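Long-range contact in SusD/RagB family nutrient-binding outer membrane lipoprotein (Bacteroides vulgatus, PDB 4F7A), which probably binds glycans, perhaps mucin O-glycans, at the outer membrane as a SusD-like lipoprotein with a TPR-like helical fold: residues H62-K67 with W258-M263. Residues are numbered along the deposited sequence; the frame is centred on the assembly and turned at random.
Sequences HDFASK and WGETYM
Asp63 OD1, lying against the side chain of Glu260, is gripped by two backbone N-H groups of its own loop: Ala65 N at 3.2 Å, an Asx turn that bends the loop, and Phe64 N at 2.8 Å in a weak, bent bond. The other oxygen of Asp63, OD2, sits just 2.5 Å from OE1 of Glu260, with the carboxylate planes turned 49° apart. At that distance one of the two acids is probably protonated; a weak bond from Gln47 also reaches OE1. A leucine at Asp63 would probably leave Ala65 N without its acceptor and the Asx turn free to shift, with Glu260 OE1 losing its acid neighbour.

The carbonyl O of His62 takes the backbone N-H of Tyr262 at 2.9 Å, and the N of His62 gives its hydrogen back to Tyr262 O, also 2.9 Å away. Together they make one hydrogen-bonded antiparallel pair, the core of a very short two-stranded sheet. Just past it the two segments stay close, and the CA-H of Asp63 points at Glu260 O. The imidazole of His62 leads away from the partner strand; its ND1 donates almost straight, in the ring plane, to Asp63 O, while NE2 is tied to Thr73.

Phe64 has CG lodged between its backbone N and carbonyl carbon (chi1 77°), which brings the ring toward residues 258-263: CD1 lies 3.2 Å from Gly259 O, and CG of Glu260 comes to the ring edge at 4.0 Å from CE1. Its CB rests 3.5 Å from CE1 of Tyr262, whose hydroxyl bonds Gln313 O and whose ring meets Phe317 edge-to-face. Gly259 closes helix 251-257 in a Schellman motif, so the contact joins that helix's exit and strand 262-263 to strand 61-62 and the loop following it, with helix 44-51 packed against Asp63 through Gln47.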
loop_
_atom_site.group_PDB
_atom_site.type_symbol
_atom_site.label_atom_id
_atom_site.label_comp_id
_atom_site.label_asym_id
_atom_site.label_seq_id
_atom_site.Cartn_x
_atom_site.Cartn_y
_atom_site.Cartn_z
ATOM N N HIS A 62 -1.285 -2.888 15.032
ATOM C CA HIS A 62 -0.291 -2.609 16.073
ATOM C C HIS A 62 0.068 -3.905 16.770
ATOM O O HIS A 62 -0.747 -4.821 16.860
ATOM C CB HIS A 62 -0.815 -1.573 17.075
ATOM C CG HIS A 62 0.263 -0.792 17.759
ATOM N ND1 HIS A 62 1.100 -1.355 18.698
ATOM C CD2 HIS A 62 0.645 0.504 17.641
ATOM C CE1 HIS A 62 1.949 -0.437 19.135
ATOM N NE2 HIS A 62 1.697 0.700 18.505
ATOM N N ASP A 63 1.322 -4.012 17.185
ATOM C CA ASP A 63 1.785 -5.126 17.977
ATOM C C ASP A 63 1.301 -4.956 19.419
ATOM O O ASP A 63 0.827 -3.885 19.782
ATOM C CB ASP A 63 3.317 -5.208 17.866
ATOM C CG ASP A 63 3.840 -6.634 17.992
ATOM O OD1 ASP A 63 3.522 -7.270 19.009
ATOM O OD2 ASP A 63 4.555 -7.115 17.082
ATOM N N PHE A 64 1.380 -6.009 20.230
ATOM C CA PHE A 64 1.056 -5.902 21.659
ATOM C C PHE A 64 2.313 -5.829 22.530
ATOM O O PHE A 64 2.223 -5.525 23.731
ATOM C CB PHE A 64 0.198 -7.093 22.131
ATOM C CG PHE A 64 0.983 -8.364 22.330
ATOM C CD1 PHE A 64 1.442 -9.093 21.254
ATOM C CD2 PHE A 64 1.283 -8.817 23.610
ATOM C CE1 PHE A 64 2.192 -10.261 21.444
ATOM C CE2 PHE A 64 2.026 -9.988 23.805
ATOM C CZ PHE A 64 2.484 -10.699 22.716
ATOM N N ALA A 65 3.470 -6.124 21.947
ATOM C CA ALA A 65 4.662 -6.357 22.753
ATOM C C ALA A 65 5.232 -5.041 23.217
ATOM O O ALA A 65 5.756 -4.259 22.400
ATOM C CB ALA A 65 5.726 -7.179 21.978
ATOM N N SER A 66 5.160 -4.801 24.529
ATOM C CA SER A 66 5.732 -3.559 25.112
ATOM C C SER A 66 7.237 -3.402 24.869
ATOM O O SER A 66 7.757 -2.275 24.820
ATOM C CB SER A 66 5.407 -3.440 26.603
ATOM O OG SER A 66 4.055 -3.030 26.749
ATOM N N LYS A 67 7.940 -4.514 24.657
ATOM C CA LYS A 67 9.364 -4.437 24.269
ATOM C C LYS A 67 9.605 -3.612 22.982
ATOM O O LYS A 67 10.679 -3.049 22.807
ATOM C CB LYS A 67 10.001 -5.830 24.183
ATOM C CG LYS A 67 9.506 -6.731 23.104
ATOM C CD LYS A 67 10.401 -7.979 22.934
ATOM C CE LYS A 67 9.747 -8.930 21.935
ATOM N NZ LYS A 67 10.523 -10.176 21.652
ATOM N N TRP A 258 1.653 -15.563 15.371
ATOM C CA TRP A 258 2.494 -15.234 16.524
ATOM C C TRP A 258 1.793 -14.365 17.576
ATOM O O TRP A 258 2.380 -14.034 18.594
ATOM C CB TRP A 258 3.739 -14.485 16.081
ATOM C CG TRP A 258 4.625 -15.219 15.152
ATOM C CD1 TRP A 258 4.667 -16.569 14.932
ATOM C CD2 TRP A 258 5.676 -14.645 14.365
ATOM N NE1 TRP A 258 5.673 -16.862 14.030
ATOM C CE2 TRP A 258 6.302 -15.699 13.668
ATOM C CE3 TRP A 258 6.154 -13.344 14.190
ATOM C CZ2 TRP A 258 7.372 -15.486 12.794
ATOM C CZ3 TRP A 258 7.213 -13.136 13.320
ATOM C CH2 TRP A 258 7.815 -14.203 12.644
ATOM N N GLY A 259 0.560 -13.967 17.314
ATOM C CA GLY A 259 -0.192 -13.146 18.232
ATOM C C GLY A 259 0.134 -11.662 18.180
ATOM O O GLY A 259 -0.064 -10.973 19.165
ATOM N N GLU A 260 0.572 -11.149 17.031
ATOM C CA GLU A 260 1.144 -9.786 16.957
ATOM C C GLU A 260 0.426 -8.786 16.043
ATOM O O GLU A 260 0.960 -7.717 15.783
ATOM C CB GLU A 260 2.639 -9.877 16.577
ATOM C CG GLU A 260 3.500 -10.407 17.718
ATOM C CD GLU A 260 4.978 -10.433 17.396
ATOM O OE1 GLU A 260 5.573 -9.360 17.180
ATOM O OE2 GLU A 260 5.560 -11.531 17.381
ATOM N N THR A 261 -0.792 -9.104 15.593
ATOM C CA THR A 261 -1.542 -8.220 14.690
ATOM C C THR A 261 -2.860 -7.750 15.303
ATOM O O THR A 261 -3.900 -8.372 15.110
ATOM C CB THR A 261 -1.820 -8.949 13.362
ATOM O OG1 THR A 261 -2.481 -10.184 13.644
ATOM C CG2 THR A 261 -0.505 -9.215 12.608
ATOM N N TYR A 262 -2.798 -6.662 16.065
ATOM C CA TYR A 262 -3.970 -6.076 16.696
ATOM C C TYR A 262 -4.509 -4.934 15.862
ATOM O O TYR A 262 -3.786 -4.322 15.070
ATOM C CB TYR A 262 -3.646 -5.560 18.120
ATOM C CG TYR A 262 -3.487 -6.665 19.117
ATOM C CD1 TYR A 262 -2.339 -7.470 19.122
ATOM C CD2 TYR A 262 -4.504 -6.963 20.020
ATOM C CE1 TYR A 262 -2.191 -8.489 20.038
ATOM C CE2 TYR A 262 -4.363 -8.001 20.925
ATOM C CZ TYR A 262 -3.211 -8.766 20.923
ATOM O OH TYR A 262 -3.064 -9.814 21.831
HETATM N N MSE A 263 -5.786 -4.665 16.068
HETATM C CA MSE A 263 -6.494 -3.532 15.503
HETATM C C MSE A 263 -5.902 -2.195 15.965
HETATM O O MSE A 263 -5.583 -2.035 17.133
HETATM C CB MSE A 263 -7.948 -3.606 15.981
HETATM C CG MSE A 263 -8.904 -2.705 15.241
HETATM SE SE MSE A 263 -10.669 -2.902 15.973
HETATM C CE MSE A 263 -11.696 -2.352 14.423
#